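PDB 1W5R: arylamine n-acetyltransferase from Mycobacterium smegmatis, which catalyses, in its natural form, acetyl transfer from acetyl-CoA to arylamines, using the Cys-His-Asp triad of its family. Local coordinates for residues G134-T139 with L168-R173. The protein carries 1 engineered substitution. Residues are numbered along the deposited sequence; the frame is centred on the assembly and turned at random.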
loop_
_atom_site.group_PDB
_atom_site.type_symbol
_atom_site.label_atom_id
_atom_site.label_comp_id
_atom_site.label_asym_id
_atom_site.label_seq_id
_atom_site.Cartn_x
_atom_site.Cartn_y
_atom_site.Cartn_z
ATOM N N GLY A 134 -0.818 -16.515 12.055
ATOM C CA GLY A 134 -0.352 -15.182 11.638
ATOM C C GLY A 134 -1.207 -14.598 10.524
ATOM O O GLY A 134 -2.430 -14.785 10.501
ATOM N N GLY A 135 -0.572 -13.912 9.578
ATOM C CA GLY A 135 -1.316 -13.238 8.510
ATOM C C GLY A 135 -2.222 -14.129 7.663
ATOM O O GLY A 135 -3.260 -13.660 7.190
ATOM N N GLN A 136 -1.822 -15.393 7.466
ATOM C CA GLN A 136 -2.592 -16.339 6.659
ATOM C C GLN A 136 -3.403 -17.322 7.517
ATOM O O GLN A 136 -3.815 -18.376 7.035
ATOM C CB GLN A 136 -1.671 -17.083 5.674
ATOM C CG GLN A 136 -2.387 -17.768 4.500
ATOM C CD GLN A 136 -3.246 -16.817 3.677
ATOM O OE1 GLN A 136 -4.488 -16.967 3.600
ATOM N NE2 GLN A 136 -2.612 -15.839 3.079
ATOM N N THR A 137 -3.639 -16.968 8.777
ATOM C CA THR A 137 -4.380 -17.876 9.666
ATOM C C THR A 137 -5.829 -18.050 9.215
ATOM O O THR A 137 -6.425 -17.134 8.606
ATOM C CB THR A 137 -4.355 -17.384 11.123
ATOM O OG1 THR A 137 -4.531 -18.505 12.006
ATOM C CG2 THR A 137 -5.409 -16.302 11.388
ATOM N N LEU A 138 -6.396 -19.215 9.518
ATOM C CA LEU A 138 -7.826 -19.450 9.276
ATOM C C LEU A 138 -8.697 -18.414 9.965
ATOM O O LEU A 138 -8.476 -18.086 11.128
ATOM C CB LEU A 138 -8.243 -20.824 9.778
ATOM C CG LEU A 138 -8.092 -22.013 8.829
ATOM C CD1 LEU A 138 -8.297 -23.322 9.567
ATOM C CD2 LEU A 138 -9.085 -21.924 7.675
ATOM N N THR A 139 -9.689 -17.908 9.226
ATOM C CA THR A 139 -10.587 -16.883 9.745
ATOM C C THR A 139 -11.996 -17.413 9.994
ATOM O O THR A 139 -12.905 -16.651 10.363
ATOM C CB THR A 139 -10.636 -15.675 8.801
ATOM O OG1 THR A 139 -11.151 -16.082 7.523
ATOM C CG2 THR A 139 -9.218 -15.055 8.657
ATOM N N LEU A 168 -3.089 -28.722 5.721
ATOM C CA LEU A 168 -3.966 -27.582 5.451
ATOM C C LEU A 168 -3.355 -26.702 4.373
ATOM O O LEU A 168 -2.186 -26.306 4.477
ATOM C CB LEU A 168 -4.161 -26.740 6.712
ATOM C CG LEU A 168 -5.105 -25.546 6.526
ATOM C CD1 LEU A 168 -6.534 -26.027 6.311
ATOM C CD2 LEU A 168 -5.019 -24.600 7.719
ATOM N N ALA A 169 -4.148 -26.397 3.343
ATOM C CA ALA A 169 -3.742 -25.477 2.284
ATOM C C ALA A 169 -4.728 -24.329 2.163
ATOM O O ALA A 169 -5.902 -24.455 2.531
ATOM C CB ALA A 169 -3.621 -26.199 0.945
ATOM N N ALA A 170 -4.237 -23.212 1.644
ATOM C CA ALA A 170 -5.056 -22.030 1.381
ATOM C C ALA A 170 -4.919 -21.635 -0.076
ATOM O O ALA A 170 -3.834 -21.750 -0.667
ATOM C CB ALA A 170 -4.627 -20.873 2.251
ATOM N N GLN A 171 -6.020 -21.172 -0.662
ATOM C CA GLN A 171 -5.983 -20.661 -2.018
ATOM C C GLN A 171 -5.601 -19.204 -1.922
ATOM O O GLN A 171 -6.435 -18.334 -1.632
ATOM C CB GLN A 171 -7.336 -20.838 -2.714
ATOM C CG GLN A 171 -7.275 -20.556 -4.206
ATOM C CD GLN A 171 -8.644 -20.614 -4.822
ATOM O OE1 GLN A 171 -9.242 -21.685 -4.924
ATOM N NE2 GLN A 171 -9.155 -19.464 -5.214
ATOM N N VAL A 172 -4.313 -18.944 -2.118
ATOM C CA VAL A 172 -3.785 -17.603 -1.950
ATOM C C VAL A 172 -3.616 -16.966 -3.325
ATOM O O VAL A 172 -2.776 -17.387 -4.130
ATOM C CB VAL A 172 -2.435 -17.614 -1.196
ATOM C CG1 VAL A 172 -1.903 -16.188 -1.023
ATOM C CG2 VAL A 172 -2.558 -18.326 0.158
ATOM N N ARG A 173 -4.443 -15.961 -3.590
ATOM C CA ARG A 173 -4.433 -15.234 -4.861
ATOM C C ARG A 173 -4.451 -16.172 -6.079
ATOM O O ARG A 173 -3.640 -16.050 -7.008
ATOM C CB ARG A 173 -3.266 -14.237 -4.909
ATOM C CG ARG A 173 -3.064 -13.499 -3.594
ATOM C CD ARG A 173 -2.103 -12.356 -3.723
ATOM N NE ARG A 173 -2.836 -11.118 -3.949
ATOM C CZ ARG A 173 -2.983 -10.527 -5.128
ATOM N NH1 ARG A 173 -2.424 -11.038 -6.222
ATOM N NH2 ARG A 173 -3.674 -9.396 -5.198
#
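Q136 faces A170 with 8.1 Å between their CA atoms, where a loop running from a type I turn (G134 to T137, closed by T137 N donating to G134 O) lies over the end of strand 165-172. Alternate strand residues L168, A170 and V172 start their side chains toward the loop. The Q136 chain sets out with CG anti to its backbone N (chi1 -162°) and bends at chi2 (56°), which brings its amide against V172: CD of Q136 lies 3.9 Å from CG2 of V172. The A170 methyl touches this amide more loosely. L138 and L168 meet tip to tip, CD1 of L138 4.0 Å from CD2 of L168. Y157 of the adjoining strand 157-162 packs on L138, L168 and A170, and its OH hydrogen-bonds Q136 O; NH1 of R221, on strand 220-225 of the other sheet, hydrogen-bonds O of both G135 and T137. In this arylamine N-acetyltransferase fold the loop, which links strands 127-129 and 142-143, covers one face of the large antiparallel sheet containing them and strand 165-172. Van der Waals packing of buried side chains joins the segments, whereas directional bonds to Y157 and R221 help fix the loop backbone.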